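Local coordinates for leucine aminopeptidase (Legionella pneumophila, PDB 5GNE), which probably acts as a zinc-dependent aminopeptidase of the M28 metallopeptidase family, removing residues from the N-termini of peptides, at residues Asp8-Ser13 with Gly56-Ala61; Glu18-Lys23 with Asn46-Met51; Phe33-Ile38 with Lys76-Lys81; Asn60-Ile65 with Ser245-Gln250. One frame throughout, in Å; residues are numbered along the deposited sequence.

Interaction 1 (Asp8-Ser13 with Gly56-Ala61); sequences DRIIVS and GNYLNA
Strand 8-13 and the short strand at L59 and N60 pair antiparallel, with I11 facing L59 as a hydrogen-bonded pair (CA atoms 5.2 Å apart) and I10 facing N60 as a non-hydrogen-bonded one. Two nearly straight bonds close the first pair, I11 N to L59 O at 2.9 Å (167°) and L59 N back to I11 O at 3.0 Å. A third, from A61 N to R9 O, extends the pairing just past N60. Toward G56 the backbones separate, and a water spans the opening, accepting from S13 N and donating to N57 O. On the face that carries I10, the side chain of Y58 does most of the touching. Its CG is tucked between its own backbone N and carbonyl carbon (chi1 69°), which brings ring atom CD2 to 3.7 Å from I10 CD1, with I10 CG2 close to ring atoms CD2 and CE2, an oblique approach. Y58 CB meanwhile rests on V12 CG1 at 3.6 Å. I11 and L59 share the other face, where both touch Y313. The polar ends have partners beyond the pair: D8 OD1 is salt-bridged to K167, and N60 OD1 accepts from E62 N. With the Y58 side chain about 7 Å from that of the zinc ligand E239, this pairing adds edge strand 59-60 to a four-stranded antiparallel sheet.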
loop_
_atom_site.group_PDB
_atom_site.type_symbol
_atom_site.label_atom_id
_atom_site.label_comp_id
_atom_site.label_asym_id
_atom_site.label_seq_id
_atom_site.Cartn_x
_atom_site.Cartn_y
_atom_site.Cartn_z
ATOM N N ASP A 8 14.268 0.462 -18.117
ATOM C CA ASP A 8 13.757 -0.114 -16.903
ATOM C C ASP A 8 13.974 -1.603 -16.947
ATOM O O ASP A 8 13.886 -2.235 -18.002
ATOM C CB ASP A 8 12.274 0.197 -16.734
ATOM C CG ASP A 8 12.006 1.680 -16.648
ATOM O OD1 ASP A 8 12.183 2.234 -15.550
ATOM O OD2 ASP A 8 11.645 2.295 -17.677
ATOM N N ARG A 9 14.289 -2.159 -15.790
ATOM C CA ARG A 9 14.347 -3.590 -15.678
ATOM C C ARG A 9 13.189 -4.040 -14.815
ATOM O O ARG A 9 13.076 -3.669 -13.642
ATOM C CB ARG A 9 15.695 -4.043 -15.119
ATOM C CG ARG A 9 16.839 -3.707 -16.074
ATOM C CD ARG A 9 18.179 -4.270 -15.592
ATOM N NE ARG A 9 18.747 -3.478 -14.515
ATOM C CZ ARG A 9 19.927 -3.731 -13.981
ATOM N NH1 ARG A 9 20.625 -4.772 -14.423
ATOM N NH2 ARG A 9 20.402 -2.963 -13.009
ATOM N N ILE A 10 12.313 -4.842 -15.411
ATOM C CA ILE A 10 11.060 -5.211 -14.749
ATOM C C ILE A 10 10.811 -6.687 -14.903
ATOM O O ILE A 10 11.347 -7.334 -15.809
ATOM C CB ILE A 10 9.845 -4.456 -15.313
ATOM C CG1 ILE A 10 9.578 -4.845 -16.766
ATOM C CG2 ILE A 10 10.054 -2.961 -15.270
ATOM C CD1 ILE A 10 8.363 -4.123 -17.319
ATOM N N ILE A 11 9.995 -7.218 -13.996
ATOM C CA ILE A 11 9.587 -8.611 -14.060
ATOM C C ILE A 11 8.114 -8.658 -14.436
ATOM O O ILE A 11 7.292 -7.967 -13.844
ATOM C CB ILE A 11 9.850 -9.327 -12.730
ATOM C CG1 ILE A 11 11.367 -9.432 -12.519
ATOM C CG2 ILE A 11 9.208 -10.716 -12.708
ATOM C CD1 ILE A 11 11.723 -9.878 -11.136
ATOM N N VAL A 12 7.800 -9.412 -15.479
ATOM C CA VAL A 12 6.428 -9.573 -15.962
ATOM C C VAL A 12 6.037 -11.030 -16.157
ATOM O O VAL A 12 6.876 -11.880 -16.366
ATOM C CB VAL A 12 6.235 -8.852 -17.282
ATOM C CG1 VAL A 12 6.448 -7.350 -17.073
ATOM C CG2 VAL A 12 7.218 -9.415 -18.304
ATOM N N SER A 13 4.739 -11.317 -16.114
ATOM C CA SER A 13 4.243 -12.654 -16.492
ATOM C C SER A 13 4.626 -12.939 -17.937
ATOM O O SER A 13 4.756 -12.019 -18.758
ATOM C CB SER A 13 2.745 -12.747 -16.368
ATOM O OG SER A 13 2.186 -11.972 -17.415
ATOM N N GLY A 56 -1.757 -9.445 -15.541
ATOM C CA GLY A 56 -1.239 -9.038 -14.243
ATOM C C GLY A 56 -0.420 -7.771 -14.293
ATOM O O GLY A 56 -0.071 -7.256 -15.349
ATOM N N ASN A 57 -0.067 -7.282 -13.118
ATOM C CA ASN A 57 0.768 -6.109 -13.010
ATOM C C ASN A 57 2.229 -6.513 -13.179
ATOM O O ASN A 57 2.526 -7.684 -13.287
ATOM C CB ASN A 57 0.531 -5.425 -11.665
ATOM C CG ASN A 57 1.057 -4.021 -11.637
ATOM O OD1 ASN A 57 1.194 -3.388 -12.680
ATOM N ND2 ASN A 57 1.349 -3.520 -10.447
ATOM N N TYR A 58 3.130 -5.542 -13.209
ATOM C CA TYR A 58 4.554 -5.836 -13.268
ATOM C C TYR A 58 5.298 -5.314 -12.045
ATOM O O TYR A 58 4.812 -4.452 -11.326
ATOM C CB TYR A 58 5.170 -5.228 -14.521
ATOM C CG TYR A 58 5.218 -3.721 -14.512
ATOM C CD1 TYR A 58 4.083 -2.966 -14.800
ATOM C CD2 TYR A 58 6.401 -3.064 -14.304
ATOM C CE1 TYR A 58 4.130 -1.602 -14.826
ATOM C CE2 TYR A 58 6.467 -1.686 -14.340
ATOM C CZ TYR A 58 5.340 -0.964 -14.601
ATOM O OH TYR A 58 5.421 0.408 -14.625
ATOM N N LEU A 59 6.481 -5.856 -11.812
ATOM C CA LEU A 59 7.291 -5.420 -10.689
ATOM C C LEU A 59 8.524 -4.705 -11.219
ATOM O O LEU A 59 9.250 -5.255 -12.026
ATOM C CB LEU A 59 7.696 -6.620 -9.844
ATOM C CG LEU A 59 8.550 -6.380 -8.593
ATOM C CD1 LEU A 59 7.775 -5.596 -7.516
ATOM C CD2 LEU A 59 9.059 -7.718 -8.067
ATOM N N ASN A 60 8.767 -3.476 -10.803
ATOM C CA ASN A 60 10.018 -2.862 -11.191
ATOM C C ASN A 60 11.130 -3.381 -10.305
ATOM O O ASN A 60 11.052 -3.274 -9.099
ATOM C CB ASN A 60 9.953 -1.344 -11.117
ATOM C CG ASN A 60 11.156 -0.692 -11.783
ATOM O OD1 ASN A 60 12.296 -1.046 -11.496
ATOM N ND2 ASN A 60 10.910 0.232 -12.691
ATOM N N ALA A 61 12.179 -3.914 -10.916
ATOM C CA ALA A 61 13.244 -4.577 -10.159
ATOM C C ALA A 61 14.251 -3.611 -9.571
ATOM O O ALA A 61 15.008 -3.995 -8.676
ATOM C CB ALA A 61 13.964 -5.556 -11.017
HETATM O O HOH W 1 2.602 -9.429 -15.201
#

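Interaction 2 (Glu18-Lys23 with Asn46-Met51); sequences EQLKDK and NTLQKM
Side-chain packing, carried by Q19 and L20 against T47, L48 and M51, joins the weakly bonded last turn of helix 14-20 to helix 42-55 in the N-terminal part of the chain. The backbones stay well apart, the nearest CA atoms being those of Q19 and T47 at 7.7 Å, and only side chains bridge the gap. At the buried end, L20 and L48 cross at about a right angle, with L20 CD1 3.8 Å from L48 CD2. The other branch of L20, CD2, passes T47 CG2 at 4.1 Å as the two side chains run in opposite directions. T47 presents this methyl because CG2 lies anti to its backbone N, while OG1 turns back to make a weak hydrogen bond to N43 O of its own helix. Toward solvent, Q19 lies across M51 at about a right angle. Bends at chi2 and chi3 fold the methionine on itself, so that M51 CG and M51 CE both sit 3.8 Å from Q19 CG. L16, one turn before L20, adds to the packing by touching both L48 and M51. L20 also packs on I38 of strand 33-38, and L48 on Y58, just before strand 59-60. Helices 14-20 and 42-55 are thus packed through side chains next to the antiparallel sheet of strands 25-29, 33-38, 8-13 and 59-60, an alpha+beta arrangement.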
loop_
_atom_site.group_PDB
_atom_site.type_symbol
_atom_site.label_atom_id
_atom_site.label_comp_id
_atom_site.label_asym_id
_atom_site.label_seq_id
_atom_site.Cartn_x
_atom_site.Cartn_y
_atom_site.Cartn_z
ATOM N N GLU A 18 4.910 -11.642 -23.973
ATOM C CA GLU A 18 4.611 -11.873 -25.382
ATOM C C GLU A 18 4.014 -10.633 -26.035
ATOM O O GLU A 18 4.169 -10.435 -27.237
ATOM C CB GLU A 18 3.675 -13.071 -25.553
ATOM C CG GLU A 18 4.315 -14.367 -25.079
ATOM C CD GLU A 18 5.512 -14.780 -25.932
ATOM O OE1 GLU A 18 5.500 -14.500 -27.142
ATOM O OE2 GLU A 18 6.457 -15.396 -25.404
ATOM N N GLN A 19 3.351 -9.795 -25.243
ATOM C CA GLN A 19 2.859 -8.502 -25.731
ATOM C C GLN A 19 3.963 -7.430 -25.829
ATOM O O GLN A 19 3.748 -6.362 -26.400
ATOM C CB GLN A 19 1.740 -7.975 -24.816
ATOM C CG GLN A 19 0.514 -8.879 -24.702
ATOM C CD GLN A 19 -0.037 -9.273 -26.051
ATOM O OE1 GLN A 19 -0.224 -8.428 -26.926
ATOM N NE2 GLN A 19 -0.237 -10.573 -26.250
ATOM N N LEU A 20 5.129 -7.692 -25.253
ATOM C CA LEU A 20 6.176 -6.670 -25.165
ATOM C C LEU A 20 7.460 -7.069 -25.873
ATOM O O LEU A 20 8.406 -6.274 -25.928
ATOM C CB LEU A 20 6.502 -6.339 -23.702
ATOM C CG LEU A 20 5.393 -5.656 -22.918
ATOM C CD1 LEU A 20 5.766 -5.583 -21.451
ATOM C CD2 LEU A 20 5.139 -4.284 -23.486
ATOM N N LYS A 21 7.512 -8.326 -26.300
ATOM C CA LYS A 21 8.681 -8.957 -26.921
ATOM C C LYS A 21 9.492 -8.046 -27.821
ATOM O O LYS A 21 10.701 -7.930 -27.678
ATOM C CB LYS A 21 8.227 -10.154 -27.755
ATOM C CG LYS A 21 8.846 -11.468 -27.373
ATOM C CD LYS A 21 8.648 -12.498 -28.479
ATOM C CE LYS A 21 7.209 -12.555 -28.938
ATOM N NZ LYS A 21 6.983 -13.748 -29.804
ATOM N N ASP A 22 8.809 -7.434 -28.779
ATOM C CA ASP A 22 9.472 -6.692 -29.839
ATOM C C ASP A 22 10.118 -5.415 -29.336
ATOM O O ASP A 22 10.979 -4.855 -30.012
ATOM C CB ASP A 22 8.497 -6.433 -30.989
ATOM C CG ASP A 22 8.118 -7.720 -31.723
ATOM O OD1 ASP A 22 8.929 -8.676 -31.708
ATOM O OD2 ASP A 22 7.009 -7.797 -32.287
ATOM N N LYS A 23 9.705 -4.941 -28.164
ATOM C CA LYS A 23 10.306 -3.728 -27.619
ATOM C C LYS A 23 11.222 -4.017 -26.421
ATOM O O LYS A 23 11.837 -3.113 -25.865
ATOM C CB LYS A 23 9.223 -2.718 -27.239
ATOM C CG LYS A 23 8.237 -2.384 -28.362
ATOM C CD LYS A 23 7.798 -0.920 -28.273
ATOM C CE LYS A 23 6.700 -0.533 -29.272
ATOM N NZ LYS A 23 5.872 0.622 -28.763
ATOM N N ASN A 46 0.720 2.095 -21.928
ATOM C CA ASN A 46 -0.648 1.777 -22.329
ATOM C C ASN A 46 -0.856 0.289 -22.512
ATOM O O ASN A 46 -1.934 -0.234 -22.214
ATOM C CB ASN A 46 -1.032 2.522 -23.605
ATOM C CG ASN A 46 -1.321 3.995 -23.352
ATOM O OD1 ASN A 46 -0.768 4.871 -24.014
ATOM N ND2 ASN A 46 -2.175 4.271 -22.373
ATOM N N THR A 47 0.165 -0.387 -23.036
ATOM C CA THR A 47 0.092 -1.832 -23.202
ATOM C C THR A 47 -0.007 -2.487 -21.835
ATOM O O THR A 47 -0.852 -3.345 -21.586
ATOM C CB THR A 47 1.315 -2.390 -23.930
ATOM O OG1 THR A 47 1.508 -1.667 -25.153
ATOM C CG2 THR A 47 1.125 -3.881 -24.230
ATOM N N LEU A 48 0.873 -2.073 -20.942
ATOM C CA LEU A 48 0.850 -2.594 -19.590
ATOM C C LEU A 48 -0.528 -2.436 -18.981
ATOM O O LEU A 48 -1.075 -3.378 -18.414
ATOM C CB LEU A 48 1.894 -1.891 -18.728
ATOM C CG LEU A 48 3.324 -2.234 -19.163
ATOM C CD1 LEU A 48 4.344 -1.297 -18.519
ATOM C CD2 LEU A 48 3.643 -3.696 -18.866
ATOM N N GLN A 49 -1.141 -1.276 -19.179
ATOM C CA GLN A 49 -2.406 -1.012 -18.510
ATOM C C GLN A 49 -3.499 -1.846 -19.126
ATOM O O GLN A 49 -4.367 -2.366 -18.446
ATOM C CB GLN A 49 -2.768 0.478 -18.606
ATOM C CG GLN A 49 -2.034 1.377 -17.629
ATOM C CD GLN A 49 -1.833 0.746 -16.263
ATOM O OE1 GLN A 49 -2.786 0.329 -15.606
ATOM N NE2 GLN A 49 -0.578 0.672 -15.831
ATOM N N LYS A 50 -3.450 -1.975 -20.435
ATOM C CA LYS A 50 -4.481 -2.691 -21.159
ATOM C C LYS A 50 -4.421 -4.209 -20.925
ATOM O O LYS A 50 -5.460 -4.872 -20.896
ATOM C CB LYS A 50 -4.335 -2.343 -22.645
ATOM C CG LYS A 50 -5.371 -2.888 -23.603
ATOM C CD LYS A 50 -5.033 -2.363 -25.009
ATOM C CE LYS A 50 -5.370 -3.358 -26.116
ATOM N NZ LYS A 50 -4.763 -2.964 -27.423
ATOM N N MET A 51 -3.217 -4.755 -20.717
ATOM C CA MET A 51 -3.067 -6.193 -20.502
ATOM C C MET A 51 -3.166 -6.590 -19.036
ATOM O O MET A 51 -3.258 -7.776 -18.719
ATOM C CB MET A 51 -1.738 -6.684 -21.078
ATOM C CG MET A 51 -1.630 -6.522 -22.607
ATOM S SD MET A 51 -3.023 -7.244 -23.523
ATOM C CE MET A 51 -2.854 -8.951 -23.048
#

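Interaction 3 (Phe33-Ile38 with Lys76-Lys81); sequences FSFIAI and KKLLDK
L78 and L79 are the two bumps that helix 76-81 sets against strand 33-38, and each finds a different kind of surface. Methyl CD2 of L78 lands on a flat one: it lies over one face of the F35 ring, 3.8 Å from the centroid and 21° off the ring normal, displaced toward the rim at CE2 and CZ. This is a CH-pi contact, and the leucine crosses the phenylalanine at about a right angle. With CG anti to the backbone N (chi1 177°), the F35 ring is carried out toward the helix, where the leucine methyl can meet it broadside. L79 fills a hollow along the strand itself. Its CD1 lies between the roots of two alternate side chains, 3.8 Å from F33 CB and 4.3 Å from F35 CB, while CD2 touches F33 O. The helix thus covers the sheet face bearing F33 and F35, whereas helix 14-20 covers the reverse, where S34 and I36 touch Y17; the sheet is sandwiched between helices. The segment axes approach to 8.9 Å with their directions 126° apart, and the nearest CA atoms are those of F35 and L79, 6.3 Å apart. Beyond its CB, F33 bends away from the helix, and its ring meets that of Y313.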
loop_
_atom_site.group_PDB
_atom_site.type_symbol
_atom_site.label_atom_id
_atom_site.label_comp_id
_atom_site.label_asym_id
_atom_site.label_seq_id
_atom_site.Cartn_x
_atom_site.Cartn_y
_atom_site.Cartn_z
ATOM N N PHE A 33 7.443 -16.469 -15.768
ATOM C CA PHE A 33 7.795 -15.049 -15.741
ATOM C C PHE A 33 9.048 -14.742 -16.547
ATOM O O PHE A 33 9.885 -15.643 -16.806
ATOM C CB PHE A 33 7.972 -14.552 -14.294
ATOM C CG PHE A 33 6.710 -14.639 -13.465
ATOM C CD1 PHE A 33 5.793 -13.608 -13.460
ATOM C CD2 PHE A 33 6.429 -15.774 -12.724
ATOM C CE1 PHE A 33 4.620 -13.694 -12.711
ATOM C CE2 PHE A 33 5.260 -15.878 -11.975
ATOM C CZ PHE A 33 4.352 -14.834 -11.968
ATOM N N SER A 34 9.142 -13.475 -16.956
ATOM C CA SER A 34 10.301 -12.933 -17.657
ATOM C C SER A 34 10.900 -11.717 -16.961
ATOM O O SER A 34 10.169 -10.849 -16.471
ATOM C CB SER A 34 9.919 -12.555 -19.089
ATOM O OG SER A 34 9.445 -13.711 -19.778
ATOM N N PHE A 35 12.227 -11.668 -16.922
ATOM C CA PHE A 35 12.962 -10.529 -16.402
ATOM C C PHE A 35 13.508 -9.767 -17.595
ATOM O O PHE A 35 14.311 -10.306 -18.361
ATOM C CB PHE A 35 14.090 -10.984 -15.466
ATOM C CG PHE A 35 14.957 -9.861 -14.946
ATOM C CD1 PHE A 35 14.394 -8.661 -14.547
ATOM C CD2 PHE A 35 16.332 -10.031 -14.808
ATOM C CE1 PHE A 35 15.181 -7.635 -14.042
ATOM C CE2 PHE A 35 17.152 -8.993 -14.315
ATOM C CZ PHE A 35 16.579 -7.801 -13.930
ATOM N N ILE A 36 13.038 -8.544 -17.803
ATOM C CA ILE A 36 13.345 -7.849 -19.047
ATOM C C ILE A 36 13.829 -6.424 -18.871
ATOM O O ILE A 36 13.639 -5.787 -17.838
ATOM C CB ILE A 36 12.119 -7.799 -19.990
ATOM C CG1 ILE A 36 10.972 -7.027 -19.342
ATOM C CG2 ILE A 36 11.668 -9.201 -20.378
ATOM C CD1 ILE A 36 9.770 -6.764 -20.313
ATOM N N ALA A 37 14.468 -5.931 -19.920
ATOM C CA ALA A 37 14.822 -4.533 -19.994
ATOM C C ALA A 37 14.012 -3.908 -21.116
ATOM O O ALA A 37 13.986 -4.412 -22.241
ATOM C CB ALA A 37 16.321 -4.364 -20.233
ATOM N N ILE A 38 13.341 -2.811 -20.798
ATOM C CA ILE A 38 12.435 -2.188 -21.738
ATOM C C ILE A 38 12.323 -0.721 -21.341
ATOM O O ILE A 38 12.194 -0.388 -20.163
ATOM C CB ILE A 38 11.032 -2.890 -21.764
ATOM C CG1 ILE A 38 10.212 -2.427 -22.977
ATOM C CG2 ILE A 38 10.243 -2.680 -20.459
ATOM C CD1 ILE A 38 8.842 -3.054 -23.047
ATOM N N LYS A 76 18.677 -15.466 -12.727
ATOM C CA LYS A 76 17.701 -16.512 -12.509
ATOM C C LYS A 76 17.296 -16.589 -11.048
ATOM O O LYS A 76 16.133 -16.832 -10.738
ATOM C CB LYS A 76 18.221 -17.860 -12.998
ATOM C CG LYS A 76 18.527 -17.837 -14.477
ATOM C CD LYS A 76 18.613 -19.218 -15.080
ATOM C CE LYS A 76 18.449 -19.090 -16.584
ATOM N NZ LYS A 76 17.258 -18.218 -16.915
ATOM N N LYS A 77 18.239 -16.369 -10.140
ATOM C CA LYS A 77 17.885 -16.433 -8.733
ATOM C C LYS A 77 16.992 -15.236 -8.391
ATOM O O LYS A 77 16.018 -15.356 -7.627
ATOM C CB LYS A 77 19.117 -16.467 -7.842
ATOM C CG LYS A 77 18.757 -16.916 -6.416
ATOM C CD LYS A 77 19.964 -16.871 -5.511
ATOM C CE LYS A 77 20.880 -18.053 -5.701
ATOM N NZ LYS A 77 21.929 -18.033 -4.651
ATOM N N LEU A 78 17.302 -14.095 -8.990
ATOM C CA LEU A 78 16.487 -12.904 -8.811
ATOM C C LEU A 78 15.062 -13.172 -9.295
ATOM O O LEU A 78 14.077 -12.917 -8.593
ATOM C CB LEU A 78 17.093 -11.729 -9.571
ATOM C CG LEU A 78 16.255 -10.449 -9.510
ATOM C CD1 LEU A 78 16.561 -9.644 -8.256
ATOM C CD2 LEU A 78 16.520 -9.599 -10.744
ATOM N N LEU A 79 14.973 -13.694 -10.512
ATOM C CA LEU A 79 13.706 -13.956 -11.134
ATOM C C LEU A 79 12.878 -14.945 -10.320
ATOM O O LEU A 79 11.682 -14.725 -10.083
ATOM C CB LEU A 79 13.919 -14.473 -12.559
ATOM C CG LEU A 79 12.592 -14.925 -13.201
ATOM C CD1 LEU A 79 11.597 -13.744 -13.284
ATOM C CD2 LEU A 79 12.832 -15.508 -14.580
ATOM N N ASP A 80 13.516 -16.014 -9.858
ATOM C CA ASP A 80 12.818 -17.014 -9.050
ATOM C C ASP A 80 12.330 -16.452 -7.718
ATOM O O ASP A 80 11.188 -16.686 -7.317
ATOM C CB ASP A 80 13.711 -18.244 -8.802
ATOM C CG ASP A 80 13.096 -19.224 -7.809
ATOM O OD1 ASP A 80 12.157 -19.959 -8.190
ATOM O OD2 ASP A 80 13.542 -19.254 -6.641
ATOM N N LYS A 81 13.182 -15.714 -7.025
ATOM C CA LYS A 81 12.848 -15.309 -5.676
ATOM C C LYS A 81 11.834 -14.162 -5.631
ATOM O O LYS A 81 11.107 -14.042 -4.653
ATOM C CB LYS A 81 14.131 -14.920 -4.912
ATOM C CG LYS A 81 14.332 -15.694 -3.591
ATOM C CD LYS A 81 14.810 -17.152 -3.801
ATOM C CE LYS A 81 15.298 -17.803 -2.493
ATOM N NZ LYS A 81 14.786 -19.198 -2.307
#

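Interaction 4 (Asn60-Ile65 with Ser245-Gln250); sequences NAEPYI and SGYVVQ
P63 and Y247 supply the apolar part of this helix-to-helix contact. The proline ring sits over one face of the tyrosine, its CG 4.1 Å from the ring centroid and 3° off the normal, an almost exactly centred CH-pi contact. The same proline lies against bare backbone at G246: P63 CB is 3.5 Å from G246 C, and the CA atoms of the two residues are 5.2 Å apart, an approach possible because the glycine has no side chain there. The Q250 chain bends at chi2 and lays its CG 3.1 Å from P63 O, a tight van der Waals touch. The Q250 and Y64 side chains cross at about a right angle, amide and ring planes 53° apart. Among the polar groups, Q250 NE2 bonds to E324. E62 reaches the hydroxyl end of Y247, but too closely in the model for the pair to be interpreted; E62 OE2 is salt-bridged to K167. Within the 60-65 segment, N60 OD1 caps the short helix by accepting from E62 N at 2.8 Å. Helix 243-254 turns another flank to the large mixed sheet, V248 touching strands 170-177 and 230-235, while helix 62-65 follows directly from edge strand 59-60, and N320 of helix 318-323 bonds both Y64 and S245.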
loop_
_atom_site.group_PDB
_atom_site.type_symbol
_atom_site.label_atom_id
_atom_site.label_comp_id
_atom_site.label_asym_id
_atom_site.label_seq_id
_atom_site.Cartn_x
_atom_site.Cartn_y
_atom_site.Cartn_z
ATOM N N ASN A 60 8.767 -3.476 -10.803
ATOM C CA ASN A 60 10.018 -2.862 -11.191
ATOM C C ASN A 60 11.130 -3.381 -10.305
ATOM O O ASN A 60 11.052 -3.274 -9.099
ATOM C CB ASN A 60 9.953 -1.344 -11.117
ATOM C CG ASN A 60 11.156 -0.692 -11.783
ATOM O OD1 ASN A 60 12.296 -1.046 -11.496
ATOM N ND2 ASN A 60 10.910 0.232 -12.691
ATOM N N ALA A 61 12.179 -3.914 -10.916
ATOM C CA ALA A 61 13.244 -4.577 -10.159
ATOM C C ALA A 61 14.251 -3.611 -9.571
ATOM O O ALA A 61 15.008 -3.995 -8.676
ATOM C CB ALA A 61 13.964 -5.556 -11.017
ATOM N N GLU A 62 14.276 -2.376 -10.065
ATOM C CA GLU A 62 15.308 -1.433 -9.639
ATOM C C GLU A 62 15.556 -1.346 -8.128
ATOM O O GLU A 62 16.698 -1.278 -7.711
ATOM C CB GLU A 62 15.025 -0.037 -10.195
ATOM C CG GLU A 62 16.232 0.870 -10.054
ATOM C CD GLU A 62 16.028 2.238 -10.686
ATOM O OE1 GLU A 62 15.689 3.208 -9.969
ATOM O OE2 GLU A 62 16.250 2.346 -11.908
ATOM N N PRO A 63 14.500 -1.343 -7.297
ATOM C CA PRO A 63 14.853 -1.259 -5.875
ATOM C C PRO A 63 15.631 -2.477 -5.387
ATOM O O PRO A 63 16.297 -2.366 -4.384
ATOM C CB PRO A 63 13.488 -1.196 -5.178
ATOM C CG PRO A 63 12.574 -0.619 -6.211
ATOM C CD PRO A 63 13.043 -1.212 -7.504
ATOM N N TYR A 64 15.548 -3.612 -6.069
ATOM C CA TYR A 64 16.276 -4.792 -5.619
ATOM C C TYR A 64 17.717 -4.855 -6.149
ATOM O O TYR A 64 18.592 -5.461 -5.518
ATOM C CB TYR A 64 15.523 -6.082 -6.015
ATOM C CG TYR A 64 14.114 -6.199 -5.433
ATOM C CD1 TYR A 64 13.899 -6.836 -4.224
ATOM C CD2 TYR A 64 13.009 -5.647 -6.085
ATOM C CE1 TYR A 64 12.643 -6.953 -3.704
ATOM C CE2 TYR A 64 11.729 -5.758 -5.566
ATOM C CZ TYR A 64 11.556 -6.414 -4.371
ATOM O OH TYR A 64 10.294 -6.526 -3.825
ATOM N N ILE A 65 17.981 -4.224 -7.286
ATOM C CA ILE A 65 19.274 -4.376 -7.943
ATOM C C ILE A 65 20.000 -3.059 -8.237
ATOM O O ILE A 65 21.185 -3.075 -8.593
ATOM C CB ILE A 65 19.122 -5.157 -9.254
ATOM C CG1 ILE A 65 18.184 -4.444 -10.226
ATOM C CG2 ILE A 65 18.609 -6.534 -8.978
ATOM C CD1 ILE A 65 18.054 -5.199 -11.527
ATOM N N SER A 245 7.175 1.742 -2.937
ATOM C CA SER A 245 7.333 0.864 -1.781
ATOM C C SER A 245 8.597 -0.004 -1.887
ATOM O O SER A 245 9.143 -0.428 -0.872
ATOM C CB SER A 245 6.117 -0.055 -1.598
ATOM O OG SER A 245 5.752 -0.683 -2.807
ATOM N N GLY A 246 9.018 -0.309 -3.110
ATOM C CA GLY A 246 10.311 -0.932 -3.340
ATOM C C GLY A 246 11.398 -0.179 -2.592
ATOM O O GLY A 246 12.059 -0.705 -1.693
ATOM N N TYR A 247 11.563 1.085 -2.953
ATOM C CA TYR A 247 12.529 1.938 -2.271
ATOM C C TYR A 247 12.293 2.034 -0.771
ATOM O O TYR A 247 13.246 1.971 -0.002
ATOM C CB TYR A 247 12.531 3.324 -2.908
ATOM C CG TYR A 247 13.201 3.287 -4.254
ATOM C CD1 TYR A 247 14.530 2.865 -4.363
ATOM C CD2 TYR A 247 12.531 3.656 -5.409
ATOM C CE1 TYR A 247 15.169 2.826 -5.586
ATOM C CE2 TYR A 247 13.164 3.619 -6.634
ATOM C CZ TYR A 247 14.487 3.201 -6.714
ATOM O OH TYR A 247 15.129 3.160 -7.922
ATOM N N VAL A 248 11.034 2.174 -0.354
ATOM C CA VAL A 248 10.754 2.258 1.075
ATOM C C VAL A 248 11.209 0.984 1.822
ATOM O O VAL A 248 11.796 1.070 2.911
ATOM C CB VAL A 248 9.271 2.537 1.349
ATOM C CG1 VAL A 248 8.989 2.446 2.833
ATOM C CG2 VAL A 248 8.897 3.916 0.837
ATOM N N VAL A 249 10.907 -0.189 1.282
ATOM C CA VAL A 249 11.301 -1.422 1.951
ATOM C C VAL A 249 12.827 -1.539 2.029
ATOM O O VAL A 249 13.397 -1.913 3.071
ATOM C CB VAL A 249 10.717 -2.668 1.251
ATOM C CG1 VAL A 249 11.204 -3.899 1.949
ATOM C CG2 VAL A 249 9.197 -2.617 1.336
ATOM N N GLN A 250 13.488 -1.174 0.940
ATOM C CA GLN A 250 14.939 -1.120 0.925
ATOM C C GLN A 250 15.448 -0.136 1.999
ATOM O O GLN A 250 16.440 -0.422 2.682
ATOM C CB GLN A 250 15.445 -0.741 -0.474
ATOM C CG GLN A 250 15.122 -1.808 -1.517
ATOM C CD GLN A 250 15.736 -3.173 -1.191
ATOM O OE1 GLN A 250 16.949 -3.291 -0.990
ATOM N NE2 GLN A 250 14.899 -4.209 -1.144
#

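Overall arrangement
Interactions 1 and 3 are buried and share one sheet: strands 8-13 and 33-38 are neighbours, joined by probable backbone bonds from S34 N to V12 O and I36 N to I10 O. Interaction 1 depends on backbone bonding, interaction 3 on leucines against aromatic and strand surfaces. Interaction 2, partly open to solvent, adds helices over the I10 face, where L48 CD1 meets Y58 CE1 at 3.7 Å. Interaction 4 shares N60 and A61 with interaction 1 and links this N-terminal unit to the zinc-peptidase portion; partly buried, it is held across its segments by CH-pi and close proline-glycine packing. I65 connects interactions 3 and 4 through L78 and F35, whereas interactions 2 and 4 do not touch.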